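Local coordinates for DUF6844 domain-containing protein (Francisella tularensis subsp. tularensis, PDB 4QVR) that is of unknown function but carries a predicted signal sequence, so it is probably exported from the cytoplasm of this pathogenic bacterium, at residues A[90-93]-A[99-102]; A[115-120]-A[154-159]; A[206-211]-A[225-230]; A[239-244]-A[379-384]; A[302-307]-A[426-431]. All blocks are in the same frame, centred on the assembly; numbering follows the deposited sequence. Where two conformers were deposited one is given.

Contacts 1, 2 and 3 lie at the surface, contact 4 is partly buried and contact 5 is buried. Contacts 3 and 4 share helix 224-246: contact 3 sits near its far end, about 38 Å from the centre of the chain, and contact 4 nearer the body. Contact 2 touches contact 4, where Ile154 CG2 lies 3.9 Å from Leu241 CD2, and contact 1 through Met102 and Ser120. Chemistry varies with place: a salt-bridge network in contact 1, an aromatic pair in contact 2, salt bridge plus aliphatic packing in contact 3, close helix packing in contact 4, and lysine against backbone carbonyls in contact 5.

Contact 1 (A[90-93]-A[99-102]); sequences DKRS and NDVM
The guanidinium of Arg92 meets two carboxylates at its edges rather than over its faces: Asp100 from the helix at the NH1 corner, and Asp90 from its own loop along the NE-NH2 side. Across the contact, NH1 of Arg92 donates to OD2 of Asp100 at 2.9 Å, with an N-H...O angle of 158°. The acceptor lies within the guanidinium plane and uses its anti lone pair, the one away from OD1. The two flat groups are nearly coplanar, their planes 23° apart. Arg92 CD also comes to 3.4 Å from Asp100 OD2, which places that oxygen alongside the bend of the chain at chi3 (-61°).

Asp90 takes the arginine side-on. Arg92 NH2 is 2.6 Å from Asp90 OD2, and Arg92 NE is 2.9 Å from Asp90 OD1, one strong bond to each oxygen; NE is also weakly bonded to OD2. OD1 of Asp90 accepts again from the backbone N of Arg92 at 2.9 Å, closing an Asx turn. This second bond arrives on the anti side, whereas NE arrives on the syn side. With all three nitrogens of the group engaged, its rotation should be well restrained, and the arginine charge probably eases the proximity of the two acidic groups.

In the fold, the network spans the loop that leads into helix 94-108 and the second turn of that helix. Ser93 is the N-cap residue, and the Arg92 side chain also rests on Ile97. Farther along, Val101 and Met102 pack on Phe257 of strand 251-261, while Met102 also reaches strand 117-126.

Contact 2 (A[115-120]-A[154-159]); sequences YDYVGS and ISFISA
An edge-to-face aromatic pair joins strand 117-126, an outermost strand of the three-stranded antiparallel sheet, to the last turns of helix 134-159. Tyr117 supplies the edge and Phe156 the face. Their ring centroids are 5.3 Å apart and the planes stand at 67°, steep enough for a T-shaped stack although short of perpendicular. The touching atom is CE2 of Tyr117, which sits 3.9 Å from Phe156 CG. It hovers over one face of the phenylalanine but is displaced toward the rim, above the part of the ring next to CB instead of the centroid. Tyr117 CD2 follows at 4.1 Å from Phe156 CD1, so one side of the tyrosine ring does the approaching.

Both residues swing their rings out in the same manner, with CG opposite the backbone N (chi1 175° for Tyr117 and -177° for Phe156). The two side chains run in opposite senses as they pass. Tyr117 stretches its ring along the strand over Gly119, where its OH comes to 4.2 Å from Gly119 CA; the glycine presents no side chain there.

Within the helix, Ser158 OG donates to Ser155 O at 2.6 Å; a tie to another part of the chain is the bond of Ser155 OG to Ile400 O. Tyr117 is backbone-bonded to Tyr273 of strand 264-273. Tyr153, one turn before Phe156, is a second edge-to-face partner of Tyr117, and the T-shaped stack thus belongs to a three-ring cluster joining the end of helix 134-159 to an outermost strand of the antiparallel sheet.

Contact 3 (A[206-211]-A[225-230]); sequences KLDNQL and EEKKKA
Leu207 and Leu211 meet the aliphatic stems of two lysines at about a right angle in this helix-loop-helix unit. Helices 203-213 and 224-246 run closer to parallel than antiparallel: their segments make an angle of 37° with axes 10.2 Å apart, so the connecting loop has to travel back along the pair. Both segments lie within the range of the DUF6844 family.

The first crossing sets Leu207 CD1 3.8 Å from Lys228 CG, with CD2 of the leucine against the same methylene. In the second, Leu211 CD1 lies 3.7 Å from Lys227 CG while its other methyl, CD2, faces the carbonyl O of Lys227. The leucine methyls thus pack against the methylenes of chains whose ammonium ends go elsewhere. Lys228 NZ reaches back to Glu225 OE2 in its own helix, approaching from above the carboxylate plane.

Lys227 does most of the work, having the largest share of buried surface. Its chain is extended beyond CG (chi2 174°), which carries the ammonium past Leu211 to Asp208. There the two side chains run at a slant to each other. Phe221 of the loop packs on Lys227, and Leu231, one turn after Lys227, touches both leucines. The salt bridge closes at 2.9 Å between Lys227 NZ and Asp208 OD1, on the syn lone pair of that oxygen.

Contact 4 (A[239-244]-A[379-384]); sequences KSLTTG and TMSEDI
Helices 224-246 and 374-385 pack with their segments running mostly antiparallel, at 136° and 8.7 Å between axes, and the backbones come closest at Leu241 and Ser381, whose CA atoms are 5.5 Å apart. The small side chain of Ser381 is consistent with so close an approach; it points toward the other helix and lies against the base of Leu241. Ser381 CB is 3.5 Å from Leu241 CB, short for two carbons that are not bonded.

The serine hydroxyl makes no hydrogen bond to the partner helix. OG of Ser381 is 3.2 Å from Thr242 N, but the angle is poor; its bond goes instead to Ala377 O one turn back. Thr242 behaves alike, with OG1 bonded to Ile238 O, so two hydroxyls satisfied within their own helices lie side by side across the interface.

Ile384, one turn after Ser381, extends the apolar part by a looser touch of its CG2 on Leu241 CD1. Phe245 from helix 224-246 also packs on Ser381 and Ile384, while Met380 and Ile384 reach helix 402-415. The closest approach of all sets Ser381 OG 3.0 Å from Leu241 CB.

Contact 5 (A[302-307]-A[426-431]); sequences DLYKDK and TVKRWR
Lys428, Tyr304 and Lys307 bury most of the surface where the loop after helix 300-303 lies against strand 424-433, an outermost strand of the four-stranded antiparallel sheet. Lys428 belongs to a classic beta bulge: together with Val427 it faces the single residue Val445 on the neighbouring strand.

The stem of Lys428 passes over the base of Tyr304, with CD 3.9 Å from Tyr304 CB and CG set obliquely to the ring. A bend at chi2 (68°) turns the rest of the lysine toward the loop backbone, where two carbonyls lie near its ammonium. Tyr304 O, at 3.8 Å from Lys428 NZ, is merely close.

Tyr304 itself is buried, its hydroxyl hydrogen-bonded to Tyr333 OH, and its side chain touches Leu331 of strand 328-337. Ile77 of helix 67-78 touches it too. Lys307 contributes chiefly through its backbone, since its side chain comes no closer than 5.0 Å to segment 426-431 and its NZ forms a salt bridge with Asp315. Just before the loop, Ser301 OG of helix 300-303 bonds to Val427 O. The polar link between the segments is a weak hydrogen bond, Lys428 NZ to Lys307 O at 3.4 Å.

Contact 1 (A[90-93]-A[99-102])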
# COMPACT_ATOMS: atom_id res chain seq x y z
N ASP A 90 4.88 -13.31 -26.53
CA ASP A 90 4.34 -12.08 -25.93
C ASP A 90 5.45 -11.06 -25.88
O ASP A 90 6.41 -11.23 -25.15
CB ASP A 90 3.83 -12.38 -24.51
CG ASP A 90 3.20 -11.16 -23.81
OD1 ASP A 90 3.29 -10.01 -24.30
OD2 ASP A 90 2.61 -11.37 -22.74
N LYS A 91 5.31 -9.99 -26.65
CA LYS A 91 6.33 -8.94 -26.74
C LYS A 91 6.17 -7.81 -25.72
O LYS A 91 6.95 -6.85 -25.72
CB LYS A 91 6.33 -8.33 -28.14
CG LYS A 91 6.50 -9.33 -29.25
CD LYS A 91 7.73 -10.16 -29.02
CE LYS A 91 8.06 -11.00 -30.24
NZ LYS A 91 9.23 -11.86 -29.95
N ARG A 92 5.17 -7.90 -24.86
CA ARG A 92 4.96 -6.86 -23.89
C ARG A 92 6.06 -6.80 -22.85
O ARG A 92 6.70 -7.80 -22.53
CB ARG A 92 3.63 -7.07 -23.20
CG ARG A 92 2.42 -6.88 -24.10
CD ARG A 92 1.15 -7.16 -23.33
NE ARG A 92 1.18 -8.54 -22.88
CZ ARG A 92 0.30 -9.09 -22.05
NH1 ARG A 92 -0.70 -8.38 -21.56
NH2 ARG A 92 0.46 -10.35 -21.68
N SER A 93 6.30 -5.59 -22.34
CA SER A 93 7.20 -5.39 -21.25
C SER A 93 6.45 -5.76 -19.96
O SER A 93 5.19 -5.86 -19.94
CB SER A 93 7.59 -3.91 -21.17
OG SER A 93 6.43 -3.13 -20.88
N ASN A 99 -0.09 -3.63 -16.34
CA ASN A 99 -1.16 -2.69 -16.62
C ASN A 99 -2.36 -3.40 -17.24
O ASN A 99 -3.49 -3.09 -16.90
CB ASN A 99 -0.69 -1.55 -17.53
CG ASN A 99 0.16 -0.53 -16.78
OD1 ASN A 99 1.22 -0.14 -17.26
ND2 ASN A 99 -0.28 -0.13 -15.58
N ASP A 100 -2.12 -4.32 -18.17
CA ASP A 100 -3.23 -5.03 -18.80
C ASP A 100 -3.99 -5.87 -17.80
O ASP A 100 -5.21 -5.76 -17.71
CB ASP A 100 -2.77 -5.92 -19.95
CG ASP A 100 -2.32 -5.12 -21.17
OD1 ASP A 100 -2.65 -3.92 -21.28
OD2 ASP A 100 -1.65 -5.73 -22.03
N VAL A 101 -3.28 -6.68 -17.02
CA VAL A 101 -3.96 -7.52 -16.05
C VAL A 101 -4.64 -6.70 -14.95
O VAL A 101 -5.70 -7.08 -14.47
CB VAL A 101 -3.05 -8.59 -15.44
CG1 VAL A 101 -2.47 -9.48 -16.54
CG2 VAL A 101 -1.95 -7.96 -14.64
N MSE A 102 -4.06 -5.57 -14.55
CA MSE A 102 -4.72 -4.77 -13.52
C MSE A 102 -5.93 -4.07 -14.07
O MSE A 102 -6.94 -4.05 -13.41
CB MSE A 102 -3.80 -3.82 -12.79
CG MSE A 102 -2.76 -4.62 -12.03
SE MSE A 102 -1.63 -3.31 -11.12
CE MSE A 102 -0.79 -2.20 -12.50

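Contact 2 (A[115-120]-A[154-159])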
# COMPACT_ATOMS: atom_id res chain seq x y z
N TYR A 115 -16.20 1.50 -5.56
CA TYR A 115 -15.43 2.38 -4.64
C TYR A 115 -15.26 3.77 -5.21
O TYR A 115 -15.26 3.94 -6.43
CB TYR A 115 -14.08 1.75 -4.30
CG TYR A 115 -14.26 0.38 -3.73
CD1 TYR A 115 -14.67 0.21 -2.41
CD2 TYR A 115 -14.04 -0.76 -4.51
CE1 TYR A 115 -14.87 -1.06 -1.88
CE2 TYR A 115 -14.23 -2.03 -3.98
CZ TYR A 115 -14.65 -2.17 -2.67
OH TYR A 115 -14.84 -3.42 -2.15
N ASP A 116 -15.13 4.76 -4.33
CA ASP A 116 -14.96 6.16 -4.77
C ASP A 116 -13.62 6.40 -5.43
O ASP A 116 -13.46 7.34 -6.21
CB ASP A 116 -15.10 7.15 -3.61
CG ASP A 116 -16.49 7.15 -2.98
OD1 ASP A 116 -17.50 6.77 -3.65
OD2 ASP A 116 -16.56 7.57 -1.81
N TYR A 117 -12.64 5.58 -5.11
CA TYR A 117 -11.33 5.72 -5.74
C TYR A 117 -10.72 4.34 -5.96
O TYR A 117 -10.75 3.50 -5.06
CB TYR A 117 -10.40 6.59 -4.88
CG TYR A 117 -8.97 6.70 -5.42
CD1 TYR A 117 -8.04 5.72 -5.15
CD2 TYR A 117 -8.59 7.75 -6.22
CE1 TYR A 117 -6.76 5.77 -5.66
CE2 TYR A 117 -7.30 7.84 -6.73
CZ TYR A 117 -6.39 6.85 -6.43
OH TYR A 117 -5.13 6.93 -6.92
N VAL A 118 -10.18 4.13 -7.15
CA VAL A 118 -9.48 2.90 -7.49
C VAL A 118 -8.20 3.31 -8.18
O VAL A 118 -8.22 4.11 -9.11
CB VAL A 118 -10.30 1.98 -8.42
CG1 VAL A 118 -9.55 0.68 -8.69
CG2 VAL A 118 -11.64 1.66 -7.81
N GLY A 119 -7.10 2.74 -7.74
CA GLY A 119 -5.81 3.07 -8.30
C GLY A 119 -4.97 1.83 -8.53
O GLY A 119 -5.24 0.74 -8.01
N SER A 120 -3.97 1.98 -9.36
CA SER A 120 -3.05 0.89 -9.60
C SER A 120 -1.61 1.45 -9.76
O SER A 120 -1.42 2.60 -10.19
CB SER A 120 -3.51 0.08 -10.80
OG SER A 120 -3.52 0.85 -11.96
N ILE A 154 -2.78 10.45 -2.83
CA ILE A 154 -2.63 11.75 -2.17
C ILE A 154 -2.59 12.89 -3.17
O ILE A 154 -3.26 13.92 -2.99
CB ILE A 154 -1.39 11.76 -1.26
CG1 ILE A 154 -1.64 10.80 -0.09
CG2 ILE A 154 -1.12 13.17 -0.72
CD1 ILE A 154 -0.41 10.52 0.75
N SER A 155 -1.85 12.69 -4.24
CA SER A 155 -1.72 13.68 -5.30
C SER A 155 -3.09 13.98 -5.93
O SER A 155 -3.42 15.11 -6.22
CB SER A 155 -0.75 13.14 -6.36
OG SER A 155 -0.50 14.09 -7.38
N PHE A 156 -3.86 12.93 -6.12
CA PHE A 156 -5.20 13.03 -6.68
C PHE A 156 -6.10 13.80 -5.69
O PHE A 156 -6.84 14.68 -6.09
CB PHE A 156 -5.73 11.62 -6.94
CG PHE A 156 -7.06 11.60 -7.56
CD1 PHE A 156 -8.20 11.80 -6.78
CD2 PHE A 156 -7.20 11.38 -8.92
CE1 PHE A 156 -9.46 11.80 -7.36
CE2 PHE A 156 -8.45 11.38 -9.51
CZ PHE A 156 -9.59 11.59 -8.73
N ILE A 157 -6.02 13.46 -4.41
CA ILE A 157 -6.77 14.21 -3.42
C ILE A 157 -6.38 15.70 -3.40
O ILE A 157 -7.26 16.56 -3.33
CB ILE A 157 -6.58 13.61 -2.01
CG1 ILE A 157 -7.30 12.28 -1.92
CG2 ILE A 157 -7.14 14.54 -0.94
CD1 ILE A 157 -8.78 12.37 -2.26
N SER A 158 -5.09 16.00 -3.50
CA SER A 158 -4.63 17.40 -3.45
C SER A 158 -5.16 18.27 -4.59
O SER A 158 -5.32 19.48 -4.43
CB SER A 158 -3.10 17.49 -3.45
OG SER A 158 -2.56 17.10 -4.70
N ALA A 159 -5.43 17.66 -5.73
CA ALA A 159 -5.95 18.38 -6.89
C ALA A 159 -7.47 18.66 -6.82
O ALA A 159 -7.93 19.73 -7.24
CB ALA A 159 -5.61 17.60 -8.15

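Contact 3 (A[206-211]-A[225-230])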
# COMPACT_ATOMS: atom_id res chain seq x y z
N LYS A 206 1.62 41.90 10.35
CA LYS A 206 1.14 40.59 10.78
C LYS A 206 1.06 39.65 9.60
O LYS A 206 1.30 38.46 9.76
CB LYS A 206 -0.16 40.69 11.56
CG LYS A 206 0.08 41.33 12.92
CD LYS A 206 -1.16 41.47 13.79
CE LYS A 206 -2.17 42.44 13.20
NZ LYS A 206 -3.26 42.78 14.16
N LEU A 207 0.74 40.18 8.42
CA LEU A 207 0.76 39.34 7.21
C LEU A 207 2.18 38.86 7.00
O LEU A 207 2.40 37.68 6.86
CB LEU A 207 0.35 40.11 5.95
CG LEU A 207 -1.12 40.15 5.57
CD1 LEU A 207 -1.31 41.13 4.42
CD2 LEU A 207 -1.58 38.76 5.17
N ASP A 208 3.13 39.79 6.98
CA ASP A 208 4.55 39.43 6.81
C ASP A 208 4.98 38.35 7.79
O ASP A 208 5.72 37.47 7.41
CB ASP A 208 5.46 40.65 6.99
CG ASP A 208 5.23 41.74 5.93
OD1 ASP A 208 4.73 41.43 4.82
OD2 ASP A 208 5.57 42.91 6.21
N ASN A 209 4.57 38.44 9.05
CA ASN A 209 4.93 37.42 10.02
C ASN A 209 4.36 36.05 9.59
O ASN A 209 5.03 35.02 9.70
CB ASN A 209 4.42 37.76 11.43
CG ASN A 209 5.26 38.82 12.15
OD1 ASN A 209 6.12 39.50 11.57
ND2 ASN A 209 5.00 38.95 13.45
N GLN A 210 3.13 36.04 9.11
CA GLN A 210 2.51 34.79 8.68
C GLN A 210 3.20 34.21 7.47
O GLN A 210 3.34 33.01 7.35
CB GLN A 210 1.05 35.01 8.38
CG GLN A 210 0.21 35.32 9.59
CD GLN A 210 -1.24 35.48 9.22
OE1 GLN A 210 -2.02 34.53 9.30
NE2 GLN A 210 -1.59 36.64 8.72
N LEU A 211 3.61 35.07 6.54
CA LEU A 211 4.36 34.57 5.39
C LEU A 211 5.67 33.94 5.86
O LEU A 211 6.00 32.86 5.44
CB LEU A 211 4.68 35.67 4.40
CG LEU A 211 3.52 36.30 3.62
CD1 LEU A 211 4.06 37.46 2.80
CD2 LEU A 211 2.85 35.28 2.72
N GLU A 225 -2.29 42.28 -1.44
CA GLU A 225 -3.19 41.29 -2.04
C GLU A 225 -2.39 40.12 -2.57
O GLU A 225 -2.87 38.99 -2.59
CB GLU A 225 -4.05 41.86 -3.20
CG GLU A 225 -5.22 42.73 -2.78
CD GLU A 225 -6.16 42.03 -1.81
OE1 GLU A 225 -6.48 40.84 -2.04
OE2 GLU A 225 -6.60 42.67 -0.83
N GLU A 226 -1.18 40.39 -3.03
CA GLU A 226 -0.32 39.36 -3.56
C GLU A 226 0.19 38.51 -2.40
O GLU A 226 0.36 37.29 -2.53
CB GLU A 226 0.81 40.00 -4.37
CG GLU A 226 1.62 39.01 -5.17
CD GLU A 226 2.49 39.67 -6.23
OE1 GLU A 226 2.42 40.91 -6.40
OE2 GLU A 226 3.24 38.93 -6.89
N LYS A 227 0.41 39.15 -1.25
CA LYS A 227 0.84 38.45 -0.05
C LYS A 227 -0.31 37.61 0.50
O LYS A 227 -0.11 36.47 0.90
CB LYS A 227 1.32 39.43 1.02
CG LYS A 227 2.63 40.12 0.67
CD LYS A 227 3.00 41.19 1.69
CE LYS A 227 4.35 41.80 1.36
NZ LYS A 227 4.75 42.85 2.34
N LYS A 228 -1.51 38.19 0.52
CA LYS A 228 -2.69 37.48 1.03
C LYS A 228 -3.00 36.19 0.26
O LYS A 228 -3.38 35.19 0.86
CB LYS A 228 -3.92 38.39 1.03
CG LYS A 228 -3.86 39.53 2.04
CD LYS A 228 -4.94 40.57 1.78
CE LYS A 228 -4.81 41.78 2.67
NZ LYS A 228 -5.83 42.80 2.32
N LYS A 229 -2.84 36.22 -1.07
CA LYS A 229 -3.16 35.04 -1.89
C LYS A 229 -2.09 33.96 -1.80
O LYS A 229 -2.40 32.78 -1.81
CB LYS A 229 -3.41 35.41 -3.35
CG LYS A 229 -2.19 35.85 -4.15
CD LYS A 229 -2.59 36.19 -5.59
CE LYS A 229 -1.42 36.73 -6.40
NZ LYS A 229 -1.83 37.23 -7.75
N ALA A 230 -0.83 34.38 -1.73
CA ALA A 230 0.27 33.43 -1.63
C ALA A 230 0.12 32.67 -0.35
O ALA A 230 0.47 31.49 -0.27
CB ALA A 230 1.61 34.16 -1.65

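Contact 4 (A[239-244]-A[379-384])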
# COMPACT_ATOMS: atom_id res chain seq x y z
N LYS A 239 -3.82 22.08 3.67
CA LYS A 239 -5.12 21.49 3.96
C LYS A 239 -5.31 20.23 3.09
O LYS A 239 -5.59 19.17 3.61
CB LYS A 239 -6.21 22.53 3.70
CG LYS A 239 -7.63 22.08 4.03
CD LYS A 239 -8.62 23.23 3.84
CE LYS A 239 -10.04 22.83 4.21
NZ LYS A 239 -10.56 21.69 3.40
N SER A 240 -5.12 20.37 1.78
CA SER A 240 -5.22 19.25 0.83
C SER A 240 -4.40 18.04 1.21
O SER A 240 -4.90 16.92 1.19
CB SER A 240 -4.72 19.69 -0.54
OG SER A 240 -5.70 20.46 -1.18
N LEU A 241 -3.13 18.27 1.52
CA LEU A 241 -2.20 17.21 1.86
C LEU A 241 -2.53 16.53 3.16
O LEU A 241 -2.37 15.31 3.28
CB LEU A 241 -0.78 17.76 1.91
CG LEU A 241 -0.23 18.13 0.53
CD1 LEU A 241 1.11 18.87 0.64
CD2 LEU A 241 -0.11 16.87 -0.30
N THR A 242 -2.95 17.32 4.15
CA THR A 242 -3.33 16.78 5.45
C THR A 242 -4.53 15.86 5.28
O THR A 242 -4.63 14.86 5.94
CB THR A 242 -3.69 17.91 6.44
OG1 THR A 242 -2.52 18.68 6.71
CG2 THR A 242 -4.16 17.34 7.76
N THR A 243 -5.44 16.20 4.39
CA THR A 243 -6.60 15.38 4.18
C THR A 243 -6.15 14.08 3.53
O THR A 243 -6.55 13.00 3.96
CB THR A 243 -7.65 16.14 3.36
OG1 THR A 243 -8.11 17.26 4.12
CG2 THR A 243 -8.84 15.23 3.02
N GLY A 244 -5.28 14.20 2.51
CA GLY A 244 -4.71 13.07 1.82
C GLY A 244 -3.93 12.10 2.69
O GLY A 244 -4.12 10.88 2.57
N THR A 379 2.84 17.69 9.77
CA THR A 379 4.27 17.86 9.68
C THR A 379 4.79 17.43 8.31
O THR A 379 5.64 18.08 7.73
CB THR A 379 4.97 17.06 10.78
OG1 THR A 379 4.35 17.37 12.03
CG2 THR A 379 6.47 17.39 10.85
N MSE A 380 4.24 16.34 7.78
CA MSE A 380 4.65 15.85 6.47
C MSE A 380 4.19 16.76 5.38
O MSE A 380 4.89 16.94 4.38
CB MSE A 380 4.05 14.49 6.17
CG MSE A 380 4.79 13.37 6.89
SE MSE A 380 4.23 11.74 5.98
CE MSE A 380 5.51 11.94 4.51
N SER A 381 2.99 17.31 5.52
CA SER A 381 2.47 18.24 4.52
C SER A 381 3.27 19.55 4.52
O SER A 381 3.50 20.15 3.48
CB SER A 381 0.99 18.54 4.77
OG SER A 381 0.23 17.36 4.75
N GLU A 382 3.68 20.00 5.71
CA GLU A 382 4.48 21.23 5.82
C GLU A 382 5.87 21.00 5.23
O GLU A 382 6.38 21.80 4.45
CB GLU A 382 4.59 21.66 7.27
CG GLU A 382 3.27 22.12 7.87
CD GLU A 382 3.35 22.35 9.37
OE1 GLU A 382 4.29 21.83 10.01
OE2 GLU A 382 2.46 23.04 9.91
N ASP A 383 6.44 19.86 5.59
CA ASP A 383 7.78 19.46 5.18
C ASP A 383 7.87 19.31 3.65
O ASP A 383 8.93 19.54 3.07
CB ASP A 383 8.16 18.15 5.88
CG ASP A 383 9.63 18.08 6.25
OD1 ASP A 383 10.22 19.14 6.57
OD2 ASP A 383 10.17 16.96 6.29
N ILE A 384 6.77 18.95 3.00
CA ILE A 384 6.73 18.79 1.54
C ILE A 384 6.57 20.12 0.80
O ILE A 384 7.23 20.34 -0.21
CB ILE A 384 5.60 17.83 1.09
CG1 ILE A 384 5.98 16.39 1.40
CG2 ILE A 384 5.36 17.94 -0.41
CD1 ILE A 384 4.90 15.40 1.05

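Contact 5 (A[302-307]-A[426-431])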
# COMPACT_ATOMS: atom_id res chain seq x y z
N ASP A 302 -10.36 -20.84 6.08
CA ASP A 302 -11.39 -21.39 5.22
C ASP A 302 -11.34 -20.67 3.85
O ASP A 302 -11.73 -21.25 2.84
CB ASP A 302 -12.75 -21.23 5.91
CG ASP A 302 -13.67 -22.43 5.71
OD1 ASP A 302 -13.18 -23.53 5.39
OD2 ASP A 302 -14.89 -22.29 5.93
N LEU A 303 -10.86 -19.42 3.82
CA LEU A 303 -10.70 -18.67 2.55
C LEU A 303 -9.48 -19.17 1.75
O LEU A 303 -9.30 -18.79 0.59
CB LEU A 303 -10.52 -17.16 2.78
CG LEU A 303 -11.61 -16.33 3.47
CD1 LEU A 303 -11.11 -14.90 3.61
CD2 LEU A 303 -12.94 -16.36 2.73
N TYR A 304 -8.61 -19.96 2.40
CA TYR A 304 -7.43 -20.55 1.77
C TYR A 304 -7.70 -22.03 1.72
O TYR A 304 -6.95 -22.84 2.26
CB TYR A 304 -6.16 -20.25 2.56
CG TYR A 304 -5.89 -18.78 2.53
CD1 TYR A 304 -5.48 -18.18 1.36
CD2 TYR A 304 -6.09 -17.99 3.65
CE1 TYR A 304 -5.26 -16.81 1.29
CE2 TYR A 304 -5.87 -16.63 3.60
CZ TYR A 304 -5.45 -16.04 2.41
OH TYR A 304 -5.22 -14.68 2.34
N LYS A 305 -8.80 -22.34 1.05
CA LYS A 305 -9.35 -23.68 0.91
C LYS A 305 -8.38 -24.75 0.39
O LYS A 305 -7.72 -25.44 1.19
CB LYS A 305 -10.61 -23.61 0.01
CG LYS A 305 -11.72 -24.61 0.29
CD LYS A 305 -11.36 -26.05 0.01
CE LYS A 305 -12.55 -26.96 0.30
NZ LYS A 305 -12.25 -28.39 0.02
N ASP A 306 -8.27 -24.92 -0.93
CA ASP A 306 -7.20 -25.71 -1.50
C ASP A 306 -6.37 -24.78 -2.38
O ASP A 306 -6.01 -25.13 -3.51
CB ASP A 306 -7.71 -26.95 -2.25
CG ASP A 306 -8.22 -28.03 -1.31
OD1 ASP A 306 -9.14 -27.76 -0.51
OD2 ASP A 306 -7.71 -29.16 -1.37
N LYS A 307 -6.07 -23.61 -1.83
CA LYS A 307 -5.27 -22.61 -2.52
C LYS A 307 -3.82 -23.12 -2.41
O LYS A 307 -3.21 -23.10 -1.35
CB LYS A 307 -5.49 -21.22 -1.89
CG LYS A 307 -5.33 -20.02 -2.85
CD LYS A 307 -6.01 -18.77 -2.28
CE LYS A 307 -6.00 -17.54 -3.19
NZ LYS A 307 -4.70 -16.79 -3.38
N THR A 426 -0.40 -17.65 12.58
CA THR A 426 -0.18 -18.13 11.24
C THR A 426 -1.43 -18.88 10.85
O THR A 426 -1.84 -19.78 11.56
CB THR A 426 1.02 -19.07 11.23
OG1 THR A 426 2.16 -18.36 11.70
CG2 THR A 426 1.29 -19.63 9.82
N VAL A 427 -2.05 -18.51 9.72
CA VAL A 427 -3.24 -19.24 9.30
C VAL A 427 -3.03 -20.02 8.04
O VAL A 427 -3.93 -20.73 7.60
CB VAL A 427 -4.48 -18.34 9.15
CG1 VAL A 427 -4.85 -17.72 10.49
CG2 VAL A 427 -4.26 -17.29 8.08
N LYS A 428 -1.85 -19.94 7.46
CA LYS A 428 -1.57 -20.67 6.24
C LYS A 428 -0.08 -20.72 6.01
O LYS A 428 0.64 -19.79 6.33
CB LYS A 428 -2.25 -19.95 5.06
CG LYS A 428 -2.09 -20.58 3.68
CD LYS A 428 -2.81 -21.90 3.54
CE LYS A 428 -2.70 -22.40 2.10
NZ LYS A 428 -3.27 -23.76 1.94
N ARG A 429 0.38 -21.85 5.49
CA ARG A 429 1.78 -22.05 5.15
C ARG A 429 1.72 -22.79 3.82
O ARG A 429 0.79 -23.56 3.59
CB ARG A 429 2.47 -22.88 6.23
CG ARG A 429 2.55 -22.15 7.57
CD ARG A 429 2.52 -23.11 8.75
NE ARG A 429 3.75 -23.85 8.96
CZ ARG A 429 4.68 -23.54 9.86
NH1 ARG A 429 5.76 -24.30 9.98
NH2 ARG A 429 4.54 -22.47 10.64
N TRP A 430 2.64 -22.48 2.92
CA TRP A 430 2.69 -23.13 1.63
C TRP A 430 4.12 -23.16 1.11
O TRP A 430 4.99 -22.47 1.61
CB TRP A 430 1.78 -22.41 0.63
CG TRP A 430 2.09 -20.95 0.46
CD1 TRP A 430 1.58 -19.91 1.18
CD2 TRP A 430 2.98 -20.36 -0.51
NE1 TRP A 430 2.09 -18.71 0.74
CE2 TRP A 430 2.95 -18.96 -0.31
CE3 TRP A 430 3.78 -20.87 -1.53
CZ2 TRP A 430 3.69 -18.08 -1.09
CZ3 TRP A 430 4.53 -19.99 -2.30
CH2 TRP A 430 4.47 -18.60 -2.08
N ARG A 431 4.32 -23.94 0.07
CA ARG A 431 5.61 -24.19 -0.48
C ARG A 431 5.46 -24.36 -1.97
O ARG A 431 4.54 -25.03 -2.46
CB ARG A 431 6.14 -25.47 0.15
CG ARG A 431 7.49 -25.97 -0.31
CD ARG A 431 7.82 -27.27 0.39
NE ARG A 431 9.01 -27.92 -0.17
CZ ARG A 431 9.01 -28.58 -1.32
NH1 ARG A 431 10.12 -29.15 -1.76
NH2 ARG A 431 7.90 -28.65 -2.06